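Local coordinates for protein Dye-decolorizing peroxidase (PDB 7D8M) that probably uses a bound heme b group to reduce hydrogen peroxide and, in doing so, to oxidise dyes and other substrates, at residues F331-A336 with E364-I369; K233-N238 with E251-L256; F27-I32 with T116-V121. All coordinates share one frame; numbering follows the deposited sequence.

Interaction 1. Residues F331-A336 with E364-I369. With HEM (protoporphyrin IX containing Fe), chain B; OXY (oxygen molecule), chain C.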
loop_
_atom_site.group_PDB
_atom_site.type_symbol
_atom_site.label_atom_id
_atom_site.label_comp_id
_atom_site.label_asym_id
_atom_site.label_seq_id
_atom_site.Cartn_x
_atom_site.Cartn_y
_atom_site.Cartn_z
ATOM N N PHE A 331 -2.298 -8.439 -11.307
ATOM C CA PHE A 331 -1.418 -7.467 -10.674
ATOM C C PHE A 331 -2.172 -6.438 -9.832
ATOM O O PHE A 331 -1.608 -5.396 -9.480
ATOM C CB PHE A 331 -0.564 -6.788 -11.753
ATOM C CG PHE A 331 0.052 -7.766 -12.726
ATOM C CD1 PHE A 331 1.107 -8.586 -12.333
ATOM C CD2 PHE A 331 -0.438 -7.889 -14.019
ATOM C CE1 PHE A 331 1.675 -9.497 -13.219
ATOM C CE2 PHE A 331 0.123 -8.798 -14.919
ATOM C CZ PHE A 331 1.183 -9.606 -14.519
ATOM N N HIS A 332 -3.425 -6.711 -9.487
ATOM C CA HIS A 332 -4.136 -5.870 -8.536
ATOM C C HIS A 332 -3.825 -6.298 -7.105
ATOM O O HIS A 332 -3.510 -7.462 -6.844
ATOM C CB HIS A 332 -5.634 -5.928 -8.806
ATOM C CG HIS A 332 -6.018 -5.322 -10.123
ATOM N ND1 HIS A 332 -6.573 -4.065 -10.230
ATOM C CD2 HIS A 332 -5.909 -5.796 -11.388
ATOM C CE1 HIS A 332 -6.791 -3.789 -11.506
ATOM N NE2 HIS A 332 -6.395 -4.822 -12.230
ATOM N N ALA A 333 -3.896 -5.336 -6.181
ATOM C CA ALA A 333 -3.632 -5.597 -4.767
ATOM C C ALA A 333 -4.303 -4.504 -3.953
ATOM O O ALA A 333 -4.591 -3.419 -4.465
ATOM C CB ALA A 333 -2.129 -5.654 -4.481
ATOM N N ILE A 334 -4.546 -4.793 -2.677
ATOM C CA ILE A 334 -5.299 -3.898 -1.803
ATOM C C ILE A 334 -4.339 -3.143 -0.893
ATOM O O ILE A 334 -3.552 -3.757 -0.159
ATOM C CB ILE A 334 -6.332 -4.671 -0.968
ATOM C CG1 ILE A 334 -7.426 -5.263 -1.862
ATOM C CG2 ILE A 334 -6.923 -3.765 0.104
ATOM C CD1 ILE A 334 -8.342 -6.235 -1.125
ATOM N N ARG A 335 -4.426 -1.815 -0.911
ATOM C CA ARG A 335 -3.643 -0.975 -0.014
ATOM C C ARG A 335 -4.462 -0.639 1.230
ATOM O O ARG A 335 -5.654 -0.333 1.138
ATOM C CB ARG A 335 -3.200 0.307 -0.733
ATOM C CG ARG A 335 -2.251 0.062 -1.919
ATOM C CD ARG A 335 -2.143 1.281 -2.856
ATOM N NE ARG A 335 -3.437 1.617 -3.420
ATOM C CZ ARG A 335 -4.019 2.802 -3.283
ATOM N NH1 ARG A 335 -3.403 3.762 -2.606
ATOM N NH2 ARG A 335 -5.220 3.022 -3.802
ATOM N N ALA A 336 -3.813 -0.700 2.400
ATOM C CA ALA A 336 -4.489 -0.486 3.679
ATOM C C ALA A 336 -3.624 0.313 4.643
ATOM O O ALA A 336 -3.783 0.211 5.869
ATOM C CB ALA A 336 -4.896 -1.824 4.325
ATOM N N GLU A 364 0.189 -3.285 1.776
ATOM C CA GLU A 364 -0.451 -3.790 0.568
ATOM C C GLU A 364 -0.599 -5.301 0.661
ATOM O O GLU A 364 0.361 -6.003 0.999
ATOM C CB GLU A 364 0.349 -3.410 -0.689
ATOM C CG GLU A 364 -0.418 -3.630 -1.977
ATOM C CD GLU A 364 0.218 -2.952 -3.189
ATOM O OE1 GLU A 364 1.448 -2.778 -3.204
ATOM O OE2 GLU A 364 -0.528 -2.575 -4.119
ATOM N N TYR A 365 -1.800 -5.791 0.354
ATOM C CA TYR A 365 -2.143 -7.207 0.448
ATOM C C TYR A 365 -2.323 -7.817 -0.936
ATOM O O TYR A 365 -2.877 -7.178 -1.836
ATOM C CB TYR A 365 -3.438 -7.404 1.236
ATOM C CG TYR A 365 -3.364 -7.053 2.694
ATOM C CD1 TYR A 365 -2.911 -7.977 3.630
ATOM C CD2 TYR A 365 -3.792 -5.812 3.149
ATOM C CE1 TYR A 365 -2.869 -7.666 4.998
ATOM C CE2 TYR A 365 -3.765 -5.494 4.520
ATOM C CZ TYR A 365 -3.297 -6.425 5.434
ATOM O OH TYR A 365 -3.260 -6.105 6.785
ATOM N N GLN A 366 -1.889 -9.070 -1.089
ATOM C CA GLN A 366 -1.984 -9.803 -2.350
ATOM C C GLN A 366 -1.601 -11.252 -2.089
ATOM O O GLN A 366 -0.854 -11.553 -1.155
ATOM C CB GLN A 366 -1.070 -9.214 -3.438
ATOM C CG GLN A 366 0.411 -9.200 -3.050
ATOM C CD GLN A 366 0.813 -7.948 -2.281
ATOM O OE1 GLN A 366 0.949 -6.868 -2.855
ATOM N NE2 GLN A 366 1.011 -8.089 -0.972
ATOM N N SER A 367 -2.091 -12.142 -2.955
ATOM C CA SER A 367 -1.762 -13.556 -2.825
ATOM C C SER A 367 -0.349 -13.873 -3.295
ATOM O O SER A 367 0.215 -14.890 -2.876
ATOM C CB SER A 367 -2.772 -14.408 -3.599
ATOM O OG SER A 367 -2.565 -14.308 -5.008
ATOM N N VAL A 368 0.233 -13.042 -4.156
ATOM C CA VAL A 368 1.594 -13.238 -4.653
ATOM C C VAL A 368 2.307 -11.899 -4.562
ATOM O O VAL A 368 1.958 -10.957 -5.286
ATOM C CB VAL A 368 1.621 -13.778 -6.091
ATOM C CG1 VAL A 368 3.066 -13.958 -6.585
ATOM C CG2 VAL A 368 0.855 -15.090 -6.178
ATOM N N ILE A 369 3.297 -11.806 -3.669
ATOM C CA ILE A 369 4.050 -10.560 -3.523
ATOM C C ILE A 369 4.596 -10.104 -4.868
ATOM O O ILE A 369 4.509 -8.923 -5.223
ATOM C CB ILE A 369 5.173 -10.737 -2.486
ATOM C CG1 ILE A 369 4.572 -11.024 -1.110
ATOM C CG2 ILE A 369 6.046 -9.496 -2.383
ATOM C CD1 ILE A 369 5.612 -11.123 -0.014
HETATM C CHA HEM B . -2.860 5.127 -5.753
HETATM C CHB HEM B . -0.080 8.111 -3.129
HETATM C CHC HEM B . 3.116 4.508 -2.481
HETATM C CHD HEM B . 0.581 1.697 -5.514
HETATM C C1A HEM B . -2.408 6.243 -5.087
HETATM C C2A HEM B . -3.115 7.502 -4.946
HETATM C C3A HEM B . -2.345 8.320 -4.206
HETATM C C4A HEM B . -1.134 7.607 -3.860
HETATM C CMA HEM B . -2.644 9.767 -3.773
HETATM C CAA HEM B . -4.515 7.802 -5.547
HETATM C CBA HEM B . -5.611 7.396 -4.563
HETATM C CGA HEM B . -6.233 6.065 -4.940
HETATM O O1A HEM B . -6.380 5.788 -6.153
HETATM O O2A HEM B . -6.611 5.286 -4.021
HETATM C C1B HEM B . 1.000 7.379 -2.701
HETATM C C2B HEM B . 2.012 7.853 -1.785
HETATM C C3B HEM B . 2.902 6.856 -1.617
HETATM C C4B HEM B . 2.467 5.725 -2.405
HETATM C CMB HEM B . 2.019 9.287 -1.180
HETATM C CAB HEM B . 4.168 6.803 -0.726
HETATM C CBB HEM B . 4.382 7.630 0.304
HETATM C C1C HEM B . 2.759 3.448 -3.297
HETATM C C2C HEM B . 3.523 2.234 -3.529
HETATM C C3C HEM B . 2.814 1.451 -4.368
HETATM C C4C HEM B . 1.594 2.162 -4.703
HETATM C CMC HEM B . 4.892 1.948 -2.864
HETATM C CAC HEM B . 3.160 0.060 -4.962
HETATM C CBC HEM B . 4.421 -0.390 -5.088
HETATM C C1D HEM B . -0.622 2.332 -5.739
HETATM C C2D HEM B . -1.809 1.761 -6.357
HETATM C C3D HEM B . -2.748 2.705 -6.425
HETATM C C4D HEM B . -2.199 3.920 -5.851
HETATM C CMD HEM B . -1.979 0.321 -6.867
HETATM C CAD HEM B . -4.161 2.538 -7.020
HETATM C CBD HEM B . -4.094 2.849 -8.519
HETATM C CGD HEM B . -5.423 2.605 -9.201
HETATM O O1D HEM B . -5.801 3.427 -10.076
HETATM O O2D HEM B . -6.113 1.600 -8.870
HETATM N NA HEM B . -1.206 6.347 -4.423
HETATM N NB HEM B . 1.302 6.073 -3.064
HETATM N NC HEM B . 1.602 3.368 -4.036
HETATM N ND HEM B . -0.900 3.651 -5.425
HETATM FE FE HEM B . 0.300 4.916 -4.358
HETATM O O1 OXY C . -1.461 3.879 0.081
HETATM O O2 OXY C . -1.223 4.793 -0.711
#
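Ile-334 pairs with Tyr-365, and Arg-335 with Glu-364, in an antiparallel ladder at one edge of the four-stranded sheet beside the heme, a worked example of how a strand can present one side chain to a cofactor. Two backbone bonds define the hydrogen-bonded pair: Ile-334 N to Tyr-365 O at 3.0 Å and Tyr-365 N to Ile-334 O at 2.7 Å. Next to this pair the methyl of Ala-333 presses on the strand, its CB 3.1 Å from Tyr-365 O and also close to the carboxylate of Glu-364. The Tyr-365 ring turns its edge to Ala-336, CE2 lying 3.8 Å from CB.

Arg-335 and Glu-364 share the heme-facing side of the ladder. The two meet without a salt bridge: the aliphatic CG of Arg-335 lies 3.8 Å from Glu-364 OE2, while the guanidinium and carboxylate planes stand almost perpendicular. A bend at chi3 (-60°) lays the guanidinium face over the porphyrin, HEM C4D sitting 3.3 Å above its plane. From its edge, Arg-335 NH2 reaches the propionate oxygen HEM O2A at 2.7 Å in a nearly straight bond (161°), and NH1 makes a weak bond to O2 of an oxygen molecule that probably came from the crystallisation liquor. Porphyrin against one face and a bond in the plane of the group together restrict its rotation. NH1 also forms a salt bridge with Asp-172, an arrangement consistent with the distal aspartate and arginine of DyP-type peroxidases.

Beyond the ladder, strand 359-366 continues the sheet through backbone bonds to strand 217-226, Tyr-365 OH bonds to Asp-15 of helix 14-17, and helix 373-381 covers Ala-333 and Glu-364.

Interaction 2. Residues K233-N238 with E251-L256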
loop_
_atom_site.group_PDB
_atom_site.type_symbol
_atom_site.label_atom_id
_atom_site.label_comp_id
_atom_site.label_asym_id
_atom_site.label_seq_id
_atom_site.Cartn_x
_atom_site.Cartn_y
_atom_site.Cartn_z
ATOM N N LYS A 233 7.870 22.714 -3.176
ATOM C CA LYS A 233 8.799 23.650 -3.812
ATOM C C LYS A 233 9.128 23.221 -5.239
ATOM O O LYS A 233 9.251 24.062 -6.142
ATOM C CB LYS A 233 10.070 23.759 -2.954
ATOM C CG LYS A 233 11.198 24.634 -3.524
ATOM C CD LYS A 233 10.761 26.080 -3.652
ATOM C CE LYS A 233 11.912 26.975 -4.107
ATOM N NZ LYS A 233 11.414 28.099 -4.960
ATOM N N TYR A 234 9.241 21.911 -5.473
ATOM C CA TYR A 234 9.554 21.413 -6.811
ATOM C C TYR A 234 8.457 21.751 -7.816
ATOM O O TYR A 234 8.737 22.200 -8.939
ATOM C CB TYR A 234 9.776 19.902 -6.785
ATOM C CG TYR A 234 10.053 19.377 -8.173
ATOM C CD1 TYR A 234 11.269 19.623 -8.787
ATOM C CD2 TYR A 234 9.086 18.678 -8.885
ATOM C CE1 TYR A 234 11.533 19.161 -10.077
ATOM C CE2 TYR A 234 9.334 18.220 -10.173
ATOM C CZ TYR A 234 10.560 18.466 -10.764
ATOM O OH TYR A 234 10.826 18.016 -12.047
ATOM N N VAL A 235 7.198 21.497 -7.453
ATOM C CA VAL A 235 6.128 21.703 -8.427
ATOM C C VAL A 235 5.865 23.189 -8.622
ATOM O O VAL A 235 5.502 23.623 -9.728
ATOM C CB VAL A 235 4.849 20.947 -8.012
ATOM C CG1 VAL A 235 5.090 19.428 -8.052
ATOM C CG2 VAL A 235 4.374 21.383 -6.631
ATOM N N LEU A 236 6.053 23.995 -7.574
ATOM C CA LEU A 236 6.002 25.448 -7.749
ATOM C C LEU A 236 7.082 25.919 -8.713
ATOM O O LEU A 236 6.805 26.685 -9.643
ATOM C CB LEU A 236 6.143 26.150 -6.396
ATOM C CG LEU A 236 4.827 26.277 -5.619
ATOM C CD1 LEU A 236 5.035 26.689 -4.150
ATOM C CD2 LEU A 236 3.898 27.257 -6.346
ATOM N N ASP A 237 8.321 25.457 -8.512
ATOM C CA ASP A 237 9.440 25.879 -9.348
ATOM C C ASP A 237 9.289 25.432 -10.794
ATOM O O ASP A 237 9.926 26.014 -11.679
ATOM C CB ASP A 237 10.758 25.326 -8.813
ATOM C CG ASP A 237 11.253 26.057 -7.577
ATOM O OD1 ASP A 237 10.679 27.112 -7.207
ATOM O OD2 ASP A 237 12.229 25.562 -6.974
ATOM N N ASN A 238 8.489 24.400 -11.055
ATOM C CA ASN A 238 8.326 23.868 -12.401
ATOM C C ASN A 238 6.891 24.004 -12.897
ATOM O O ASN A 238 6.474 23.251 -13.781
ATOM C CB ASN A 238 8.786 22.412 -12.434
ATOM C CG ASN A 238 10.267 22.273 -12.177
ATOM O OD1 ASN A 238 11.062 22.293 -13.112
ATOM N ND2 ASN A 238 10.655 22.156 -10.898
ATOM N N GLU A 251 -1.423 27.761 -9.721
ATOM C CA GLU A 251 -2.293 26.907 -10.519
ATOM C C GLU A 251 -1.488 25.932 -11.368
ATOM O O GLU A 251 -1.857 24.757 -11.497
ATOM C CB GLU A 251 -3.212 27.767 -11.386
ATOM C CG GLU A 251 -4.238 28.531 -10.557
ATOM C CD GLU A 251 -4.980 29.594 -11.355
ATOM O OE1 GLU A 251 -4.498 29.976 -12.439
ATOM O OE2 GLU A 251 -6.046 30.046 -10.884
ATOM N N GLY A 252 -0.385 26.395 -11.956
ATOM C CA GLY A 252 0.453 25.499 -12.728
ATOM C C GLY A 252 1.149 24.462 -11.871
ATOM O O GLY A 252 1.464 23.370 -12.351
ATOM N N ALA A 253 1.423 24.797 -10.605
ATOM C CA ALA A 253 2.024 23.824 -9.694
ATOM C C ALA A 253 1.042 22.717 -9.346
ATOM O O ALA A 253 1.410 21.539 -9.343
ATOM C CB ALA A 253 2.521 24.518 -8.431
ATOM N N GLU A 254 -0.216 23.067 -9.065
ATOM C CA GLU A 254 -1.203 22.029 -8.791
ATOM C C GLU A 254 -1.507 21.197 -10.029
ATOM O O GLU A 254 -1.774 19.994 -9.911
ATOM C CB GLU A 254 -2.486 22.639 -8.224
ATOM C CG GLU A 254 -2.302 23.383 -6.883
ATOM C CD GLU A 254 -1.803 22.509 -5.710
ATOM O OE1 GLU A 254 -1.490 21.308 -5.892
ATOM O OE2 GLU A 254 -1.723 23.042 -4.575
ATOM N N LEU A 255 -1.473 21.805 -11.219
ATOM C CA LEU A 255 -1.612 21.015 -12.437
ATOM C C LEU A 255 -0.492 19.988 -12.540
ATOM O O LEU A 255 -0.740 18.804 -12.793
ATOM C CB LEU A 255 -1.638 21.926 -13.667
ATOM C CG LEU A 255 -1.814 21.216 -15.014
ATOM C CD1 LEU A 255 -3.173 20.519 -15.071
ATOM C CD2 LEU A 255 -1.662 22.190 -16.169
ATOM N N LEU A 256 0.752 20.419 -12.322
ATOM C CA LEU A 256 1.874 19.497 -12.420
ATOM C C LEU A 256 1.746 18.365 -11.404
ATOM O O LEU A 256 1.963 17.195 -11.738
ATOM C CB LEU A 256 3.195 20.244 -12.232
ATOM C CG LEU A 256 4.419 19.324 -12.280
ATOM C CD1 LEU A 256 4.500 18.593 -13.628
ATOM C CD2 LEU A 256 5.710 20.087 -12.007
#
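Val-235 meets Ala-253 and Leu-256 where two consecutive helices cross, and its short side chain shows how each branch of a valine can serve a different neighbour. Its CB lies 3.7 Å from Ala-253 O. From there CG1, placed anti to the carbonyl carbon (chi1 -66°), reaches Leu-256 CD2 at 4.1 Å, and CG2 sits against Ala-253, near both its carbonyl oxygen and its methyl. That methyl is wedged close against the facing helix: Ala-253 CB is 3.4 Å from Val-235 O, and Leu-236 CD2 leans back to touch it at 3.7 Å. Leu-256 works through one tip alone, CD2, which also meets Asn-238 O at 3.7 Å.

Asn-238, the first residue to leave the helix, turns its amide back to the preceding turn. Its ND2 donates to Tyr-234 O at 2.7 Å, almost perfectly straight (177°) and in the amide plane, while lying over one face of the Tyr-234 ring, toward its rim.

No hydrogen bond joins the two segments. With axes 8.0 Å apart and directions differing by 117°, this is apolar helix-on-helix packing around an alanine, by which helix 228-237 and helix 249-261 form a steeply crossed pair at the periphery of the heme-bearing part of the fold.

Interaction 3. Residues F27-I32 with T116-V121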
loop_
_atom_site.group_PDB
_atom_site.type_symbol
_atom_site.label_atom_id
_atom_site.label_comp_id
_atom_site.label_asym_id
_atom_site.label_seq_id
_atom_site.Cartn_x
_atom_site.Cartn_y
_atom_site.Cartn_z
ATOM N N PHE A 27 1.688 -0.145 14.645
ATOM C CA PHE A 27 2.388 -1.298 14.089
ATOM C C PHE A 27 3.409 -1.765 15.111
ATOM O O PHE A 27 4.344 -1.023 15.433
ATOM C CB PHE A 27 3.082 -0.946 12.769
ATOM C CG PHE A 27 2.137 -0.587 11.664
ATOM C CD1 PHE A 27 1.631 0.702 11.559
ATOM C CD2 PHE A 27 1.743 -1.539 10.736
ATOM C CE1 PHE A 27 0.756 1.041 10.537
ATOM C CE2 PHE A 27 0.861 -1.220 9.715
ATOM C CZ PHE A 27 0.366 0.073 9.613
ATOM N N VAL A 28 3.229 -2.986 15.633
ATOM C CA VAL A 28 4.126 -3.531 16.648
ATOM C C VAL A 28 4.944 -4.639 16.001
ATOM O O VAL A 28 4.448 -5.754 15.794
ATOM C CB VAL A 28 3.363 -4.048 17.873
ATOM C CG1 VAL A 28 4.348 -4.562 18.926
ATOM C CG2 VAL A 28 2.499 -2.936 18.461
ATOM N N PHE A 29 6.210 -4.348 15.703
ATOM C CA PHE A 29 7.107 -5.324 15.095
ATOM C C PHE A 29 7.906 -6.015 16.196
ATOM O O PHE A 29 8.414 -5.361 17.114
ATOM C CB PHE A 29 8.047 -4.661 14.088
ATOM C CG PHE A 29 7.325 -3.974 12.924
ATOM C CD1 PHE A 29 6.973 -4.686 11.787
ATOM C CD2 PHE A 29 6.995 -2.632 12.993
ATOM C CE1 PHE A 29 6.306 -4.061 10.720
ATOM C CE2 PHE A 29 6.343 -1.999 11.934
ATOM C CZ PHE A 29 5.996 -2.715 10.800
ATOM N N PHE A 30 8.019 -7.332 16.106
ATOM C CA PHE A 30 8.557 -8.077 17.230
ATOM C C PHE A 30 9.439 -9.215 16.752
ATOM O O PHE A 30 9.329 -9.688 15.618
ATOM C CB PHE A 30 7.433 -8.638 18.115
ATOM C CG PHE A 30 6.489 -9.567 17.388
ATOM C CD1 PHE A 30 6.789 -10.919 17.238
ATOM C CD2 PHE A 30 5.293 -9.092 16.869
ATOM C CE1 PHE A 30 5.923 -11.771 16.567
ATOM C CE2 PHE A 30 4.420 -9.937 16.204
ATOM C CZ PHE A 30 4.737 -11.283 16.057
ATOM N N HIS A 31 10.272 -9.684 17.679
ATOM C CA HIS A 31 11.096 -10.872 17.532
ATOM C C HIS A 31 10.638 -11.894 18.561
ATOM O O HIS A 31 10.223 -11.527 19.666
ATOM C CB HIS A 31 12.573 -10.536 17.756
ATOM C CG HIS A 31 13.484 -11.721 17.680
ATOM N ND1 HIS A 31 13.934 -12.234 16.484
ATOM C CD2 HIS A 31 14.037 -12.489 18.652
ATOM C CE1 HIS A 31 14.714 -13.274 16.720
ATOM N NE2 HIS A 31 14.800 -13.444 18.027
ATOM N N ILE A 32 10.700 -13.174 18.202
ATOM C CA ILE A 32 10.238 -14.243 19.084
ATOM C C ILE A 32 11.438 -14.803 19.838
ATOM O O ILE A 32 12.373 -15.333 19.224
ATOM C CB ILE A 32 9.508 -15.343 18.298
ATOM C CG1 ILE A 32 8.301 -14.744 17.574
ATOM C CG2 ILE A 32 9.070 -16.464 19.230
ATOM C CD1 ILE A 32 7.498 -15.741 16.782
ATOM N N THR A 116 16.914 -10.061 9.321
ATOM C CA THR A 116 15.817 -11.013 9.419
ATOM C C THR A 116 15.423 -11.217 10.876
ATOM O O THR A 116 14.913 -12.277 11.249
ATOM C CB THR A 116 16.185 -12.343 8.759
ATOM O OG1 THR A 116 17.361 -12.876 9.386
ATOM C CG2 THR A 116 16.452 -12.147 7.263
ATOM N N ASN A 117 15.662 -10.197 11.706
ATOM C CA ASN A 117 15.306 -10.270 13.119
ATOM C C ASN A 117 13.809 -10.101 13.338
ATOM O O ASN A 117 13.266 -10.611 14.327
ATOM C CB ASN A 117 16.072 -9.205 13.900
ATOM C CG ASN A 117 16.065 -9.466 15.399
ATOM O OD1 ASN A 117 16.522 -10.510 15.855
ATOM N ND2 ASN A 117 15.552 -8.513 16.169
ATOM N N VAL A 118 13.127 -9.387 12.445
ATOM C CA VAL A 118 11.692 -9.173 12.595
ATOM C C VAL A 118 10.957 -10.465 12.265
ATOM O O VAL A 118 11.052 -10.987 11.146
ATOM C CB VAL A 118 11.214 -8.011 11.715
ATOM C CG1 VAL A 118 9.681 -7.994 11.638
ATOM C CG2 VAL A 118 11.762 -6.689 12.258
ATOM N N ASP A 119 10.227 -10.994 13.249
ATOM C CA ASP A 119 9.493 -12.245 13.114
ATOM C C ASP A 119 8.024 -12.042 12.779
ATOM O O ASP A 119 7.385 -12.966 12.264
ATOM C CB ASP A 119 9.599 -13.068 14.417
ATOM C CG ASP A 119 10.971 -13.699 14.601
ATOM O OD1 ASP A 119 11.638 -13.994 13.590
ATOM O OD2 ASP A 119 11.380 -13.913 15.760
ATOM N N GLY A 120 7.476 -10.864 13.045
ATOM C CA GLY A 120 6.093 -10.611 12.699
ATOM C C GLY A 120 5.686 -9.234 13.163
ATOM O O GLY A 120 6.485 -8.471 13.722
ATOM N N VAL A 121 4.414 -8.929 12.942
ATOM C CA VAL A 121 3.890 -7.618 13.284
ATOM C C VAL A 121 2.441 -7.756 13.724
ATOM O O VAL A 121 1.661 -8.512 13.134
ATOM C CB VAL A 121 4.032 -6.643 12.088
ATOM C CG1 VAL A 121 3.347 -7.219 10.844
ATOM C CG2 VAL A 121 3.471 -5.287 12.450
#
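Phe-30, His-31 and Ile-32 meet the chain around Asp-119 and Gly-120 through three kinds of interaction, which together illustrate how a strand entrance can be secured by a side chain as well as by backbone.

Backbone bonds come first. Phe-30 N donates to Gly-120 O at 3.1 Å, and Phe-30 O receives Asp-119 N at 2.9 Å as well as a weak bond from Gly-120 N. Two residues thus face one, a classic beta bulge.

Polar side chains extend the pairing past the bulge. Asp-119 OD2 uses its anti lone pair to accept Ile-32 N at 2.6 Å, standing in for a strand carbonyl. With its CG anti to the backbone N (chi1 177°), His-31 brings ND1 to Asn-117 O at 2.8 Å, in the ring plane and on a carbonyl lone pair. The same ring is sandwiched, with Asn-117 OD1 over one face and Asp-119 OD2 over the opposite one, though neither is hydrogen-bonded to it; the Asn-117 amide lies nearly parallel to the imidazole.

Apolar contacts use both faces of the sheet. Val-121 CG2 sits over the Phe-29 ring in a CH-pi contact, 3.8 Å from the centroid. On the other face the Phe-30 ring folds back over glycine, Gly-120 CA lying 4.0 Å from its centroid.

Because ND1 acts as donor to a carbonyl, it carries a proton, and the oxygens on both faces, one of them a carboxylate's, would probably stabilise a positively charged imidazole.

From the N terminus, interaction 3 closes first: it brings residues 27-32, on strand 24-32, beside residues 116-121, which lead into strand 120-126, with 83 residues between them, a little under half of these helical, within the sheet of the DyP alpha+beta barrel domain. Interaction 2 follows, joining helix 228-237 to helix 249-261, with just 12 residues between the two segments. Interaction 1 comes last and closes a 27-residue loop at the edge of the second sheet, next to the heme. The three are in series, so none nests or crosses. Interactions 1 and 3 come within about 6 Å at their nearest atoms, and Phe-27 packs on Val-363 of strand 359-366, linking the two sheets. Interaction 2 lies apart, its centre about 40 Å from that of interaction 3.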